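Local structure of activator of 2-hydroxyisocaproyl-CoA dehydratase (Clostridium difficile, 4EHU) at residues 147-151 with 186-190; 56-60 with 255-260; 3-7 with 42-47; 81-86 with 246-251. The protein transfers one electron to (R)-2-hydroxyisocaproyl-CoA dehydratase as ATP is hydrolysed, activating that enzyme for the reductive branch of L-leucine fermentation. One frame throughout, in Å; residues are numbered along the deposited sequence.

Contact 1. Residues 147-151 with 186-190; sequences LGSIS and VAGIH. With ACT (acetate ion), chain I.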
# COMPACT_ATOMS: atom_id res chain seq x y z
N LEU A 147 1.75 -13.32 -16.98
CA LEU A 147 2.12 -11.90 -17.13
C LEU A 147 3.39 -11.70 -17.96
O LEU A 147 3.43 -10.81 -18.80
CB LEU A 147 2.31 -11.24 -15.75
CG LEU A 147 1.05 -11.20 -14.89
CD1 LEU A 147 1.39 -10.60 -13.50
CD2 LEU A 147 -0.06 -10.40 -15.55
N GLY A 148 4.41 -12.50 -17.71
CA GLY A 148 5.69 -12.32 -18.38
C GLY A 148 5.53 -12.44 -19.89
O GLY A 148 6.02 -11.61 -20.65
N SER A 149 4.83 -13.48 -20.32
CA SER A 149 4.69 -13.76 -21.74
C SER A 149 3.80 -12.70 -22.39
O SER A 149 4.06 -12.25 -23.51
CB SER A 149 4.11 -15.16 -21.94
OG SER A 149 3.78 -15.41 -23.30
N ILE A 150 2.75 -12.28 -21.68
CA ILE A 150 1.84 -11.28 -22.23
C ILE A 150 2.60 -9.98 -22.47
O ILE A 150 2.45 -9.34 -23.52
CB ILE A 150 0.65 -11.05 -21.29
CG1 ILE A 150 -0.31 -12.23 -21.41
CG2 ILE A 150 -0.06 -9.72 -21.63
CD1 ILE A 150 -1.30 -12.34 -20.27
N SER A 151 3.43 -9.59 -21.50
CA SER A 151 4.11 -8.30 -21.55
C SER A 151 5.10 -8.23 -22.73
O SER A 151 5.39 -7.14 -23.22
CB SER A 151 4.84 -8.03 -20.22
OG SER A 151 5.93 -8.90 -20.06
N VAL A 186 -0.13 -4.62 -18.79
CA VAL A 186 0.80 -5.49 -18.06
C VAL A 186 2.23 -4.92 -18.05
O VAL A 186 2.88 -4.94 -17.01
CB VAL A 186 0.81 -6.92 -18.64
CG1 VAL A 186 1.89 -7.78 -17.96
CG2 VAL A 186 -0.56 -7.56 -18.48
N ALA A 187 2.72 -4.42 -19.19
CA ALA A 187 4.06 -3.83 -19.17
C ALA A 187 4.12 -2.69 -18.15
O ALA A 187 5.13 -2.54 -17.47
CB ALA A 187 4.50 -3.32 -20.57
N GLY A 188 3.07 -1.88 -18.07
CA GLY A 188 3.05 -0.76 -17.13
C GLY A 188 3.10 -1.25 -15.70
O GLY A 188 3.78 -0.67 -14.88
N ILE A 189 2.35 -2.31 -15.42
CA ILE A 189 2.35 -2.94 -14.09
C ILE A 189 3.76 -3.43 -13.73
O ILE A 189 4.23 -3.24 -12.61
CB ILE A 189 1.34 -4.11 -14.10
CG1 ILE A 189 -0.10 -3.56 -13.97
CG2 ILE A 189 1.67 -5.13 -13.00
CD1 ILE A 189 -1.15 -4.60 -14.39
N HIS A 190 4.47 -4.03 -14.70
CA HIS A 190 5.81 -4.49 -14.46
C HIS A 190 6.76 -3.34 -14.21
O HIS A 190 7.63 -3.41 -13.34
CB HIS A 190 6.29 -5.33 -15.65
CG HIS A 190 5.59 -6.64 -15.77
ND1 HIS A 190 5.59 -7.37 -16.93
CD2 HIS A 190 4.92 -7.37 -14.85
CE1 HIS A 190 4.89 -8.48 -16.74
NE2 HIS A 190 4.48 -8.50 -15.49
C ACT I . 8.38 -6.31 -21.89
O ACT I . 8.06 -7.07 -20.95
OXT ACT I . 9.23 -6.74 -22.72
CH3 ACT I . 7.75 -4.96 -22.05
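His-190 lays the edge of its imidazole against helix 147-151, with ND1 turned to CB of Ser-151 at 3.4 Å and both CE1 and NE2 turned to Leu-147. CE1 points at the O of Leu-147, also 3.4 Å away, and NE2 lies 3.5 Å from CB of Leu-147. That carbonyl already accepts the helical bond from Ser-151 N, and CE1 may add a weak C-H...O attraction to it. One turn earlier on the histidine's helix, Val-186 supplies the apolar half: CG1, anti to its own backbone N (chi1 174°), reaches CB of Ser-151 at 3.7 Å, while CG2 meets CG2 of Ile-150 at 3.9 Å. A beta-branched residue suits this place because its two methyls serve different neighbours. Segment 147-151 runs at 118° to segment 186-190 of helix 182-204, in the lobe of this actin-fold ATPase that also carries helix 130-140, whose Ile-140 touches both Leu-147 and Val-186. The side chain of Leu-147 is about 6 Å from the bound ATP analogue. In one of its two conformers, Ser-151 OG could donate to Gly-148 O (2.8 Å) or to an acetate, probably a crystallisation component, also held by Arg-224; the choice is not settled.

Contact 2. Residues 56-60 with 255-260; sequences DIKKV and EAKESQ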
# COMPACT_ATOMS: atom_id res chain seq x y z
N ASP A 56 14.90 -40.74 7.04
CA ASP A 56 15.99 -40.76 6.07
C ASP A 56 16.71 -39.41 5.94
O ASP A 56 17.78 -39.33 5.33
CB ASP A 56 15.47 -41.18 4.70
CG ASP A 56 14.89 -42.58 4.71
OD1 ASP A 56 15.68 -43.55 4.71
OD2 ASP A 56 13.65 -42.70 4.71
N ILE A 57 16.12 -38.35 6.47
CA ILE A 57 16.71 -37.01 6.36
C ILE A 57 17.59 -36.75 7.59
O ILE A 57 17.09 -36.71 8.72
CB ILE A 57 15.63 -35.92 6.25
CG1 ILE A 57 14.53 -36.36 5.28
CG2 ILE A 57 16.25 -34.58 5.79
CD1 ILE A 57 15.04 -36.63 3.86
N LYS A 58 18.89 -36.57 7.38
CA LYS A 58 19.85 -36.45 8.48
C LYS A 58 19.72 -35.12 9.23
O LYS A 58 19.78 -35.11 10.45
CB LYS A 58 21.28 -36.64 7.97
CG LYS A 58 22.35 -36.46 9.03
CD LYS A 58 23.06 -37.77 9.33
CE LYS A 58 24.09 -37.62 10.44
NZ LYS A 58 25.27 -36.79 10.04
N LYS A 59 19.57 -34.01 8.48
CA LYS A 59 19.33 -32.68 9.06
C LYS A 59 18.29 -31.92 8.24
O LYS A 59 18.22 -32.05 7.01
CB LYS A 59 20.61 -31.84 9.10
CG LYS A 59 21.73 -32.42 9.96
CD LYS A 59 21.46 -32.31 11.44
CE LYS A 59 22.68 -32.74 12.24
NZ LYS A 59 22.48 -32.68 13.72
N VAL A 60 17.49 -31.13 8.95
CA VAL A 60 16.49 -30.27 8.34
C VAL A 60 16.72 -28.85 8.81
O VAL A 60 16.88 -28.61 10.01
CB VAL A 60 15.07 -30.69 8.78
CG1 VAL A 60 14.03 -29.74 8.17
CG2 VAL A 60 14.79 -32.13 8.39
N GLU A 255 25.47 -28.83 8.85
CA GLU A 255 25.18 -29.39 10.17
C GLU A 255 25.48 -30.88 10.20
O GLU A 255 26.05 -31.38 11.17
CB GLU A 255 23.71 -29.17 10.53
CG GLU A 255 23.37 -27.73 10.81
CD GLU A 255 24.07 -27.21 12.04
OE1 GLU A 255 24.12 -27.92 13.07
OE2 GLU A 255 24.60 -26.08 11.97
N ALA A 256 25.09 -31.59 9.16
CA ALA A 256 25.31 -33.02 9.08
C ALA A 256 26.82 -33.34 9.07
O ALA A 256 27.28 -34.24 9.77
CB ALA A 256 24.63 -33.59 7.85
N LYS A 257 27.58 -32.56 8.31
CA LYS A 257 29.02 -32.77 8.22
C LYS A 257 29.70 -32.42 9.54
O LYS A 257 30.69 -33.05 9.92
CB LYS A 257 29.62 -31.92 7.10
CG LYS A 257 29.11 -32.30 5.72
CD LYS A 257 29.45 -33.75 5.37
CE LYS A 257 30.92 -33.93 5.01
NZ LYS A 257 31.18 -35.27 4.40
N GLU A 258 29.18 -31.41 10.24
CA GLU A 258 29.73 -31.06 11.54
C GLU A 258 29.56 -32.23 12.51
O GLU A 258 30.48 -32.58 13.25
CB GLU A 258 29.04 -29.83 12.10
CG GLU A 258 29.65 -29.33 13.39
CD GLU A 258 29.01 -28.04 13.85
OE1 GLU A 258 28.49 -27.30 12.98
OE2 GLU A 258 29.02 -27.76 15.06
N SER A 259 28.37 -32.82 12.51
CA SER A 259 28.09 -34.00 13.35
C SER A 259 28.98 -35.21 13.03
O SER A 259 29.38 -35.96 13.94
CB SER A 259 26.63 -34.42 13.20
OG SER A 259 25.78 -33.44 13.76
N GLN A 260 29.25 -35.44 11.75
CA GLN A 260 30.09 -36.54 11.34
C GLN A 260 31.53 -36.32 11.80
O GLN A 260 32.20 -37.24 12.27
CB GLN A 260 30.01 -36.75 9.83
CG GLN A 260 28.63 -37.17 9.36
CD GLN A 260 28.59 -37.56 7.90
OE1 GLN A 260 29.23 -36.93 7.06
NE2 GLN A 260 27.83 -38.60 7.59
O HOH W 1 21.97 -29.67 13.92
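Two lysines in succession reach the same helix by different torsions. Lys-58 sends CG anti to its backbone N (chi1 177°), whereas Lys-59 turns its CG beside the N (chi1 -62°) and bends again at chi2 before running straight to the ammonium. Their CG atoms converge on one methyl, CB of Ala-256, which lies 3.9 Å from CG of Lys-58 and 3.8 Å from CG of Lys-59. A small residue fits here, since it lets the aliphatic stems come close to the helix backbone. Lys-59 also crosses Glu-255 at about a right angle, CG to CB 3.8 Å. Beyond the stems the two ammonium groups part. NZ of Lys-59 makes a weak hydrogen bond to Ser-259 OG at 3.4 Å and a shorter one to a water at 3.1 Å, which in turn donates to OE1 of Glu-255. NZ of Lys-58 stands 3.3 Å from Ala-256 O and 3.4 Å from CG of Gln-260. The contact seats the last turns of helix 243-261 on the start of strand 57-63, whose Lys-59 is bonded through its backbone to Met-4 of the adjoining strand 2-8. With Lys-59 NZ and Glu-255 OE1 5.1 Å apart, the opposite charges are linked through a water and are not in direct contact, which is consistent with a mild attraction at the protein surface.

Contact 3. Residues 3-7 with 42-47; sequences TMGLD and VLEKLY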
# COMPACT_ATOMS: atom_id res chain seq x y z
N THR A 3 19.77 -34.17 3.10
CA THR A 3 19.33 -33.09 3.98
C THR A 3 18.16 -32.37 3.33
O THR A 3 17.92 -32.51 2.14
CB THR A 3 20.46 -32.10 4.27
OG1 THR A 3 20.92 -31.51 3.05
CG2 THR A 3 21.61 -32.84 5.01
N MET A 4 17.41 -31.62 4.13
CA MET A 4 16.23 -30.92 3.63
C MET A 4 16.23 -29.46 4.07
O MET A 4 16.60 -29.14 5.19
CB MET A 4 14.97 -31.59 4.17
CG MET A 4 13.68 -30.99 3.64
SD MET A 4 12.23 -31.92 4.16
CE MET A 4 12.20 -33.22 2.92
N GLY A 5 15.81 -28.59 3.15
CA GLY A 5 15.59 -27.18 3.43
C GLY A 5 14.12 -26.83 3.19
O GLY A 5 13.53 -27.26 2.21
N LEU A 6 13.54 -26.08 4.12
CA LEU A 6 12.17 -25.60 3.98
C LEU A 6 12.20 -24.09 4.08
O LEU A 6 12.84 -23.55 4.97
CB LEU A 6 11.27 -26.17 5.09
CG LEU A 6 10.99 -27.66 5.04
CD1 LEU A 6 10.21 -28.08 6.28
CD2 LEU A 6 10.22 -28.02 3.77
N ASP A 7 11.51 -23.41 3.17
CA ASP A 7 11.42 -21.95 3.18
C ASP A 7 9.93 -21.60 3.25
O ASP A 7 9.20 -21.74 2.28
CB ASP A 7 12.10 -21.38 1.93
CG ASP A 7 11.89 -19.86 1.75
OD1 ASP A 7 11.25 -19.19 2.59
OD2 ASP A 7 12.39 -19.34 0.74
N VAL A 42 4.07 -29.50 1.36
CA VAL A 42 5.38 -29.53 0.73
C VAL A 42 6.08 -30.83 1.10
O VAL A 42 6.62 -31.53 0.25
CB VAL A 42 6.23 -28.32 1.18
CG1 VAL A 42 7.68 -28.49 0.81
CG2 VAL A 42 5.68 -27.03 0.58
N LEU A 43 6.05 -31.15 2.38
CA LEU A 43 6.70 -32.36 2.89
C LEU A 43 6.13 -33.62 2.25
O LEU A 43 6.87 -34.50 1.84
CB LEU A 43 6.53 -32.43 4.40
CG LEU A 43 7.39 -31.45 5.19
CD1 LEU A 43 7.00 -31.46 6.66
CD2 LEU A 43 8.86 -31.80 5.01
N GLU A 44 4.80 -33.70 2.18
CA GLU A 44 4.15 -34.85 1.56
C GLU A 44 4.67 -35.07 0.15
O GLU A 44 4.91 -36.20 -0.25
CB GLU A 44 2.63 -34.63 1.50
CG GLU A 44 1.95 -34.62 2.84
CD GLU A 44 0.51 -34.18 2.75
OE1 GLU A 44 -0.06 -34.23 1.63
OE2 GLU A 44 -0.06 -33.77 3.78
N LYS A 45 4.85 -33.99 -0.60
CA LYS A 45 5.25 -34.11 -1.99
C LYS A 45 6.73 -34.47 -2.15
O LYS A 45 7.08 -35.25 -3.03
CB LYS A 45 4.93 -32.83 -2.75
CG LYS A 45 3.44 -32.59 -2.89
CD LYS A 45 3.10 -31.91 -4.20
CE LYS A 45 1.60 -31.89 -4.43
NZ LYS A 45 1.02 -33.26 -4.43
N LEU A 46 7.59 -33.90 -1.31
CA LEU A 46 9.00 -34.27 -1.33
C LEU A 46 9.16 -35.75 -1.03
O LEU A 46 9.93 -36.44 -1.70
CB LEU A 46 9.79 -33.45 -0.32
CG LEU A 46 9.76 -31.96 -0.64
CD1 LEU A 46 10.38 -31.18 0.50
CD2 LEU A 46 10.48 -31.67 -1.95
N TYR A 47 8.44 -36.23 -0.02
CA TYR A 47 8.51 -37.63 0.40
C TYR A 47 7.92 -38.55 -0.65
O TYR A 47 8.43 -39.64 -0.89
CB TYR A 47 7.77 -37.82 1.73
CG TYR A 47 8.48 -37.20 2.92
CD1 TYR A 47 9.86 -37.24 3.03
CD2 TYR A 47 7.76 -36.57 3.92
CE1 TYR A 47 10.51 -36.67 4.12
CE2 TYR A 47 8.39 -36.00 5.01
CZ TYR A 47 9.77 -36.05 5.11
OH TYR A 47 10.39 -35.49 6.20
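Sulfur and methyl contacts of Met-4 form the first group. Its chain leaves the strand with CG anti to the backbone N (chi1 -177°), stays extended through chi2, then bends at chi3 (-83°) to turn its methyl toward Leu-46 and Tyr-47. SD comes within 3.5 Å of CD2 of Leu-43, a close approach, and the terminal CE turns on to CD1 of Leu-46 at 3.7 Å. The same CE reaches CE1 of the Tyr-47 ring obliquely at 4.0 Å. An unbranched, flexible thioether suits this place, because one side chain has to serve three residues lying together on one face of the helix.

Contacts between branched aliphatic side chains make the second group. Leu-6, two residues along and on the same face of the strand, divides its methyls: CD2 slides past CG1 of Val-42 at 3.9 Å, and CD1 meets CD2 of Leu-43 at 4.2 Å. That methyl of Leu-43 thus sits between Met-4 and Leu-6. Strand 2-8 is the middle strand of a five-stranded mixed sheet of order 3-2-1-4-5, as in the actin-type ATPase fold. Helix 38-50 packs on one face of it, segment 42-47 running roughly antiparallel (149°) to strand 3-7 with the axes 11.0 Å apart. On the helix, Val-42 touches Ser-13, one of the ATP-binding residues, while Leu-46 leans on Ala-26 of strand 23-30.

No backbone bond joins the segments: the strand pairs with its sheet neighbours, Met-4 with Val-61 and Gly-5 with Val-16, while the helix keeps its own bonds, such as Leu-46 N to Val-42 O.

Contact 4. Residues 81-86 with 246-251; sequences SCHARG and LGAALY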
# COMPACT_ATOMS: atom_id res chain seq x y z
N SER A 81 20.57 -15.27 4.88
CA SER A 81 21.66 -16.24 4.77
C SER A 81 21.31 -17.37 3.81
O SER A 81 22.15 -17.81 3.01
CB SER A 81 21.99 -16.85 6.14
OG SER A 81 22.29 -15.80 7.05
N CYS A 82 20.08 -17.85 3.89
CA CYS A 82 19.70 -18.98 3.05
C CYS A 82 19.65 -18.59 1.57
O CYS A 82 20.14 -19.34 0.74
CB CYS A 82 18.38 -19.59 3.51
SG CYS A 82 18.54 -20.49 5.09
N HIS A 83 19.07 -17.44 1.21
CA HIS A 83 19.09 -17.08 -0.21
C HIS A 83 20.51 -16.85 -0.71
O HIS A 83 20.84 -17.26 -1.80
CB HIS A 83 18.24 -15.83 -0.48
CG HIS A 83 16.78 -16.12 -0.60
ND1 HIS A 83 16.24 -16.85 -1.63
CD2 HIS A 83 15.73 -15.71 0.16
CE1 HIS A 83 14.93 -16.92 -1.49
NE2 HIS A 83 14.59 -16.24 -0.40
N ALA A 84 21.35 -16.21 0.09
CA ALA A 84 22.73 -16.00 -0.34
C ALA A 84 23.45 -17.33 -0.55
O ALA A 84 24.15 -17.50 -1.56
CB ALA A 84 23.49 -15.14 0.65
N ARG A 85 23.26 -18.27 0.37
CA ARG A 85 23.93 -19.57 0.27
C ARG A 85 23.45 -20.32 -0.96
O ARG A 85 24.25 -20.91 -1.70
CB ARG A 85 23.64 -20.37 1.55
CG ARG A 85 24.29 -21.76 1.58
CD ARG A 85 25.81 -21.68 1.61
NE ARG A 85 26.43 -23.01 1.56
CZ ARG A 85 26.52 -23.82 2.60
NH1 ARG A 85 26.05 -23.44 3.78
NH2 ARG A 85 27.10 -25.02 2.47
N GLY A 86 22.13 -20.30 -1.17
CA GLY A 86 21.53 -20.97 -2.31
C GLY A 86 22.01 -20.37 -3.64
O GLY A 86 22.44 -21.11 -4.55
N LEU A 246 16.97 -24.15 -0.99
CA LEU A 246 18.26 -24.74 -1.33
C LEU A 246 19.32 -24.30 -0.33
O LEU A 246 20.11 -25.13 0.14
CB LEU A 246 18.67 -24.32 -2.74
CG LEU A 246 20.04 -24.80 -3.18
CD1 LEU A 246 20.11 -26.32 -3.13
CD2 LEU A 246 20.29 -24.30 -4.61
N GLY A 247 19.33 -23.01 0.02
CA GLY A 247 20.30 -22.52 0.98
C GLY A 247 20.11 -23.20 2.32
O GLY A 247 21.08 -23.62 2.97
N ALA A 248 18.87 -23.34 2.74
CA ALA A 248 18.56 -24.07 3.98
C ALA A 248 19.08 -25.52 3.91
O ALA A 248 19.67 -26.03 4.87
CB ALA A 248 17.05 -24.05 4.26
N ALA A 249 18.89 -26.18 2.77
CA ALA A 249 19.33 -27.57 2.63
C ALA A 249 20.85 -27.66 2.72
O ALA A 249 21.40 -28.64 3.21
CB ALA A 249 18.82 -28.17 1.30
N LEU A 250 21.54 -26.63 2.25
CA LEU A 250 22.99 -26.59 2.28
C LEU A 250 23.49 -26.34 3.70
O LEU A 250 24.49 -26.93 4.13
CB LEU A 250 23.52 -25.51 1.33
CG LEU A 250 23.46 -25.91 -0.14
CD1 LEU A 250 23.50 -24.65 -1.03
CD2 LEU A 250 24.62 -26.84 -0.46
N TYR A 251 22.82 -25.46 4.44
CA TYR A 251 23.17 -25.28 5.85
C TYR A 251 22.87 -26.56 6.60
O TYR A 251 23.55 -26.88 7.56
CB TYR A 251 22.42 -24.12 6.50
CG TYR A 251 23.02 -22.79 6.15
CD1 TYR A 251 24.34 -22.51 6.47
CD2 TYR A 251 22.28 -21.83 5.48
CE1 TYR A 251 24.90 -21.32 6.13
CE2 TYR A 251 22.83 -20.63 5.16
CZ TYR A 251 24.14 -20.37 5.48
OH TYR A 251 24.69 -19.15 5.14
O HOH W 2 24.93 -17.23 3.32
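Arg-85 and Tyr-251 bury the most surface here. Trans about chi1 (180°) and bent at chi2, the Arg-85 chain lies over one face of the tyrosine ring: CG makes a CH-pi contact, 4.3 Å from the ring centroid, and CZ a cation-pi contact at 4.9 Å. The guanidinium stands nearly upright on the ring, the planes 85° apart, so NH1 comes down to 3.3 Å from CD1 of Tyr-251. One flat face of the guanidinium rests on CB of Leu-250, 3.7 Å from CZ, and NH1 is tied by a salt bridge to Asp-254. A long side chain, apolar in its stem and charged at its end, suits this double task. At the ring's edge Cys-82 SG forms a sulfur-aromatic contact, and a water joins Tyr-251 OH to Ser-81 O.

Segments 81-86 and 246-251, of helices 79-90 and 243-261, cross at 88° in this actin-fold domain, with axes 7.2 Å apart. Glycines permit this: CA of Gly-86 is 3.8 Å from CA of Gly-247, and the latter's CA-H points almost straight at Cys-82 O, 3.2 Å from CA. Cys-82, small and apolar, sets SG 3.9 Å from CB of Ala-248.

Contacts 2, 3 and 4 gather round one sheet, contact 1 on the far side of the chain's centre, its centre about 30 Å from that of contact 4. Contacts 2 and 4 share helix 243-261: buried near its start, it crosses another helix through glycines; near its end, at the surface, it meets lysine stems and water. Contacts 3 and 4 lie on opposite faces of strand 2-8, where Thr-3 OG1 bonds to Ala-249 O, and contact 2 lies at the neighbouring strand 57-63 of the same sheet. Chemistry follows place: contact 3 is purely apolar, contact 4 adds pi contacts, and buried contact 1 mixes methyls with an imidazole edge.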